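Local coordinates for anopheles Plasmodium-responsive Leucine-rich repeat protein 1B (Anopheles gambiae, PDB 4XGO), which probably takes part in mosquito immune defence against Plasmodium, possibly together with the leucine-rich repeat protein LRIM1, at residues Leu86-Met100 / Arg109-Leu121. Numbering follows the deposited sequence.
Sequences LPPGIFHNTPKLTMM and RIEDDTFQATTAL. Unlike the reference sequence in segment 86-100: Met-100 (reference Leu).
Leu-121, Ala-117 and Phe-91 carry much of the contact between 86-100 and 109-121, successive turns of the leucine-rich repeat solenoid stacked with equivalent residues side by side. CG of Leu-121 stands opposite the backbone N (chi1 180°), which sends CD1 across the preceding turn to Thr-98 O at 3.7 Å, with Leu-97 CG and Met-100 CB also beside it. The backbones close up here: Leu-121 CA makes a CA-H...O contact of 3.4 Å with Leu-97 O. Ala-117 presses its CB against the backbone of the turn from Phe-91 to Thr-94, 3.6 Å from His-92 O, while its own carbonyl O meets CA of Pro-95. Next to it, CG2 of Thr-118 touches Thr-94 O at 3.5 Å and also rests against CB of Phe-91 and CD2 of Leu-97.

Deeper in, the side chains of Phe-91 and Phe-115 run alongside each other, their rings nearly parallel (18°) but displaced, so that little of one lies over the other; CE2 of Phe-91 comes 3.7 Å from CE1 of Phe-115. Thr-114 CG2 lies over the centre of one face of Phe-115, and the turns of the Met-100 chain bring CE to the edge of that ring, in its plane. Polar links between the two turns go through a row of waters. One accepts from Phe-91 N and donates to Thr-114 O, its oxygen 2.6 Å from Thr-114 O; another, at the far end, links Leu-86 N with Arg-109 O.

Such regular stacking is characteristic of the leucine-rich repeat fold. On one side Phe-91 and Leu-97 pack on Leu-76 of strand 75-77; on the other, Met-100 and Phe-115 reach Leu-124 of strand 123-125, continuing the apolar core along the solenoid.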
loop_
_atom_site.group_PDB
_atom_site.type_symbol
_atom_site.label_atom_id
_atom_site.label_comp_id
_atom_site.label_asym_id
_atom_site.label_seq_id
_atom_site.Cartn_x
_atom_site.Cartn_y
_atom_site.Cartn_z
ATOM N N LEU A 86 11.502 19.466 1.671
ATOM C CA LEU A 86 11.547 20.131 2.970
ATOM C C LEU A 86 12.060 21.544 2.747
ATOM O O LEU A 86 13.013 21.733 1.994
ATOM C CB LEU A 86 12.475 19.392 3.921
ATOM C CG LEU A 86 12.049 17.952 4.228
ATOM C CD1 LEU A 86 13.063 17.268 5.119
ATOM C CD2 LEU A 86 10.679 17.965 4.865
ATOM N N PRO A 87 11.428 22.532 3.381
ATOM C CA PRO A 87 11.851 23.924 3.172
ATOM C C PRO A 87 13.121 24.273 3.937
ATOM O O PRO A 87 13.423 23.627 4.935
ATOM C CB PRO A 87 10.680 24.709 3.711
ATOM C CG PRO A 87 10.173 23.859 4.810
ATOM C CD PRO A 87 10.272 22.454 4.292
ATOM N N PRO A 88 13.879 25.288 3.463
ATOM C CA PRO A 88 15.088 25.660 4.202
ATOM C C PRO A 88 14.738 26.129 5.607
ATOM O O PRO A 88 13.774 26.876 5.787
ATOM C CB PRO A 88 15.726 26.779 3.349
ATOM C CG PRO A 88 14.659 27.218 2.395
ATOM C CD PRO A 88 13.727 26.051 2.214
ATOM N N GLY A 89 15.496 25.639 6.583
ATOM C CA GLY A 89 15.352 26.033 7.963
ATOM C C GLY A 89 14.365 25.187 8.748
ATOM O O GLY A 89 14.071 25.487 9.903
ATOM N N ILE A 90 13.828 24.134 8.135
ATOM C CA ILE A 90 12.789 23.336 8.790
ATOM C C ILE A 90 13.224 22.821 10.178
ATOM O O ILE A 90 12.419 22.837 11.119
ATOM C CB ILE A 90 12.299 22.184 7.876
ATOM C CG1 ILE A 90 11.059 21.494 8.465
ATOM C CG2 ILE A 90 13.412 21.186 7.613
ATOM C CD1 ILE A 90 9.833 22.389 8.526
ATOM N N PHE A 91 14.482 22.390 10.310
ATOM C CA PHE A 91 15.001 21.890 11.595
ATOM C C PHE A 91 16.032 22.807 12.258
ATOM O O PHE A 91 16.803 22.378 13.126
ATOM C CB PHE A 91 15.578 20.477 11.433
ATOM C CG PHE A 91 14.602 19.488 10.865
ATOM C CD1 PHE A 91 13.312 19.383 11.381
ATOM C CD2 PHE A 91 14.960 18.659 9.815
ATOM C CE1 PHE A 91 12.398 18.481 10.854
ATOM C CE2 PHE A 91 14.051 17.755 9.280
ATOM C CZ PHE A 91 12.770 17.664 9.806
ATOM N N HIS A 92 16.039 24.082 11.887
ATOM C CA HIS A 92 17.042 24.990 12.425
ATOM C C HIS A 92 16.904 25.201 13.943
ATOM O O HIS A 92 17.900 25.461 14.640
ATOM C CB HIS A 92 16.951 26.339 11.717
ATOM C CG HIS A 92 17.875 27.371 12.279
ATOM N ND1 HIS A 92 19.245 27.301 12.128
ATOM C CD2 HIS A 92 17.629 28.491 13.002
ATOM C CE1 HIS A 92 19.800 28.346 12.720
ATOM N NE2 HIS A 92 18.842 29.079 13.260
ATOM N N ASN A 93 15.674 25.121 14.441
ATOM C CA ASN A 93 15.392 25.402 15.829
ATOM C C ASN A 93 14.977 24.150 16.599
ATOM O O ASN A 93 14.338 24.258 17.657
ATOM C CB ASN A 93 14.308 26.473 15.920
ATOM C CG ASN A 93 14.740 27.791 15.303
ATOM O OD1 ASN A 93 14.254 28.179 14.238
ATOM N ND2 ASN A 93 15.704 28.459 15.937
ATOM N N THR A 94 15.348 22.971 16.078
ATOM C CA THR A 94 15.072 21.706 16.757
ATOM C C THR A 94 16.355 20.905 17.039
ATOM O O THR A 94 16.530 19.771 16.535
ATOM C CB THR A 94 14.059 20.862 15.968
ATOM O OG1 THR A 94 14.560 20.576 14.653
ATOM C CG2 THR A 94 12.733 21.600 15.850
ATOM N N PRO A 95 17.239 21.448 17.899
ATOM C CA PRO A 95 18.559 20.832 18.099
ATOM C C PRO A 95 18.566 19.540 18.900
ATOM O O PRO A 95 19.588 18.839 18.906
ATOM C CB PRO A 95 19.348 21.929 18.836
ATOM C CG PRO A 95 18.305 22.690 19.556
ATOM C CD PRO A 95 17.118 22.715 18.642
ATOM N N LYS A 96 17.452 19.240 19.568
ATOM C CA LYS A 96 17.362 18.067 20.413
ATOM C C LYS A 96 16.848 16.864 19.647
ATOM O O LYS A 96 16.729 15.811 20.239
ATOM C CB LYS A 96 16.456 18.307 21.632
ATOM C CG LYS A 96 16.767 19.582 22.413
ATOM C CD LYS A 96 18.195 19.614 22.923
ATOM C CE LYS A 96 18.478 20.885 23.732
ATOM N NZ LYS A 96 17.461 21.120 24.793
ATOM N N LEU A 97 16.565 17.020 18.348
ATOM C CA LEU A 97 15.967 15.936 17.556
ATOM C C LEU A 97 16.891 14.739 17.515
ATOM O O LEU A 97 18.044 14.869 17.096
ATOM C CB LEU A 97 15.707 16.424 16.135
ATOM C CG LEU A 97 14.823 15.583 15.235
ATOM C CD1 LEU A 97 13.392 15.486 15.738
ATOM C CD2 LEU A 97 14.867 16.185 13.844
ATOM N N THR A 98 16.379 13.577 17.912
ATOM C CA THR A 98 17.141 12.322 17.881
ATOM C C THR A 98 16.603 11.292 16.892
ATOM O O THR A 98 17.363 10.420 16.467
ATOM C CB THR A 98 17.248 11.666 19.266
ATOM O OG1 THR A 98 15.967 11.140 19.676
ATOM C CG2 THR A 98 17.751 12.690 20.272
ATOM N N MET A 99 15.311 11.380 16.574
ATOM C CA MET A 99 14.661 10.472 15.629
ATOM C C MET A 99 13.740 11.257 14.726
ATOM O O MET A 99 12.895 12.036 15.191
ATOM C CB MET A 99 13.837 9.397 16.341
ATOM C CG MET A 99 12.937 8.608 15.387
ATOM S SD MET A 99 12.190 7.199 16.193
ATOM C CE MET A 99 13.597 6.123 16.429
ATOM N N MET A 100 13.894 11.044 13.428
ATOM C CA MET A 100 13.054 11.697 12.453
ATOM C C MET A 100 12.650 10.656 11.429
ATOM O O MET A 100 13.520 10.048 10.788
ATOM C CB MET A 100 13.805 12.867 11.807
ATOM C CG MET A 100 12.902 13.949 11.239
ATOM S SD MET A 100 12.058 13.456 9.735
ATOM C CE MET A 100 13.356 13.535 8.512
ATOM N N ARG A 109 14.524 15.291 -2.818
ATOM C CA ARG A 109 15.856 15.636 -2.337
ATOM C C ARG A 109 15.827 16.021 -0.871
ATOM O O ARG A 109 14.835 16.539 -0.398
ATOM C CB ARG A 109 16.412 16.825 -3.126
ATOM C CG ARG A 109 16.726 16.563 -4.587
ATOM C CD ARG A 109 17.114 17.872 -5.284
ATOM N NE ARG A 109 18.224 18.529 -4.592
ATOM C CZ ARG A 109 19.519 18.307 -4.808
ATOM N NH1 ARG A 109 19.939 17.469 -5.735
ATOM N NH2 ARG A 109 20.416 18.976 -4.098
ATOM N N ILE A 110 16.932 15.759 -0.182
ATOM C CA ILE A 110 17.240 16.360 1.113
ATOM C C ILE A 110 18.434 17.255 0.898
ATOM O O ILE A 110 19.525 16.759 0.600
ATOM C CB ILE A 110 17.674 15.309 2.155
ATOM C CG1 ILE A 110 16.584 14.263 2.376
ATOM C CG2 ILE A 110 18.075 15.984 3.464
ATOM C CD1 ILE A 110 15.290 14.785 2.929
ATOM N N GLU A 111 18.254 18.565 1.062
ATOM C CA GLU A 111 19.371 19.501 0.864
ATOM C C GLU A 111 20.404 19.381 1.979
ATOM O O GLU A 111 20.093 19.000 3.107
ATOM C CB GLU A 111 18.888 20.942 0.755
ATOM C CG GLU A 111 17.830 21.174 -0.318
ATOM C CD GLU A 111 18.256 20.726 -1.706
ATOM O OE1 GLU A 111 19.478 20.631 -2.014
ATOM O OE2 GLU A 111 17.349 20.471 -2.508
ATOM N N ASP A 112 21.642 19.720 1.647
ATOM C CA ASP A 112 22.775 19.466 2.523
ATOM C C ASP A 112 22.739 20.192 3.880
ATOM O O ASP A 112 23.374 19.724 4.810
ATOM C CB ASP A 112 24.094 19.759 1.800
ATOM C CG ASP A 112 24.395 18.766 0.693
ATOM O OD1 ASP A 112 23.615 17.800 0.456
ATOM O OD2 ASP A 112 25.458 18.942 0.057
ATOM N N ASP A 113 22.011 21.305 3.997
ATOM C CA ASP A 113 21.925 22.031 5.285
ATOM C C ASP A 113 20.746 21.586 6.183
ATOM O O ASP A 113 20.574 22.085 7.292
ATOM C CB ASP A 113 21.949 23.556 5.074
ATOM C CG ASP A 113 20.759 24.092 4.272
ATOM O OD1 ASP A 113 19.887 23.316 3.823
ATOM O OD2 ASP A 113 20.724 25.333 4.068
ATOM N N THR A 114 19.970 20.608 5.721
ATOM C CA THR A 114 18.737 20.211 6.402
ATOM C C THR A 114 19.013 19.830 7.861
ATOM O O THR A 114 18.276 20.245 8.774
ATOM C CB THR A 114 18.058 19.040 5.653
ATOM O OG1 THR A 114 17.738 19.460 4.322
ATOM C CG2 THR A 114 16.779 18.611 6.341
ATOM N N PHE A 115 20.093 19.084 8.085
ATOM C CA PHE A 115 20.398 18.533 9.410
ATOM C C PHE A 115 21.598 19.188 10.102
ATOM O O PHE A 115 22.232 18.580 10.972
ATOM C CB PHE A 115 20.569 17.007 9.280
ATOM C CG PHE A 115 19.326 16.305 8.811
ATOM C CD1 PHE A 115 18.198 16.238 9.627
ATOM C CD2 PHE A 115 19.268 15.704 7.559
ATOM C CE1 PHE A 115 17.049 15.600 9.205
ATOM C CE2 PHE A 115 18.116 15.068 7.133
ATOM C CZ PHE A 115 17.006 15.015 7.954
ATOM N N GLN A 116 21.892 20.441 9.750
ATOM C CA GLN A 116 23.025 21.164 10.349
ATOM C C GLN A 116 22.904 21.335 11.860
ATOM O O GLN A 116 23.884 21.143 12.576
ATOM C CB GLN A 116 23.218 22.549 9.707
ATOM C CG GLN A 116 24.181 23.437 10.495
ATOM C CD GLN A 116 24.646 24.661 9.728
ATOM O OE1 GLN A 116 23.846 25.342 9.076
ATOM N NE2 GLN A 116 25.940 24.961 9.820
ATOM N N ALA A 117 21.709 21.681 12.335
ATOM C CA ALA A 117 21.498 21.996 13.747
ATOM C C ALA A 117 21.176 20.755 14.560
ATOM O O ALA A 117 21.309 20.764 15.789
ATOM C CB ALA A 117 20.385 23.020 13.894
ATOM N N THR A 118 20.762 19.685 13.877
ATOM C CA THR A 118 20.360 18.462 14.559
ATOM C C THR A 118 21.550 17.557 14.817
ATOM O O THR A 118 21.630 16.431 14.290
ATOM C CB THR A 118 19.263 17.716 13.787
ATOM O OG1 THR A 118 19.753 17.285 12.504
ATOM C CG2 THR A 118 18.052 18.619 13.606
ATOM N N THR A 119 22.434 18.019 15.696
ATOM C CA THR A 119 23.702 17.339 15.956
ATOM C C THR A 119 23.582 16.133 16.896
ATOM O O THR A 119 24.597 15.509 17.248
ATOM C CB THR A 119 24.774 18.341 16.465
ATOM O OG1 THR A 119 24.301 19.019 17.624
ATOM C CG2 THR A 119 25.098 19.349 15.378
ATOM N N ALA A 120 22.358 15.806 17.310
ATOM C CA ALA A 120 22.096 14.605 18.094
ATOM C C ALA A 120 21.234 13.615 17.333
ATOM O O ALA A 120 20.751 12.647 17.931
ATOM C CB ALA A 120 21.393 14.956 19.394
ATOM N N LEU A 121 21.015 13.855 16.043
ATOM C CA LEU A 121 20.132 12.989 15.261
ATOM C C LEU A 121 20.750 11.597 15.101
ATOM O O LEU A 121 21.807 11.444 14.484
ATOM C CB LEU A 121 19.839 13.616 13.891
ATOM C CG LEU A 121 18.916 12.823 12.934
ATOM C CD1 LEU A 121 17.534 12.669 13.517
ATOM C CD2 LEU A 121 18.833 13.484 11.566
HETATM O O HOH W 1 13.738 18.877 0.050
HETATM O O HOH W 2 15.714 19.586 2.182
HETATM O O HOH W 3 15.736 22.087 4.473
HETATM O O HOH W 4 17.344 23.688 6.059
HETATM O O HOH W 5 16.756 22.391 8.488
HETATM O O HOH W 6 19.147 21.657 11.052
#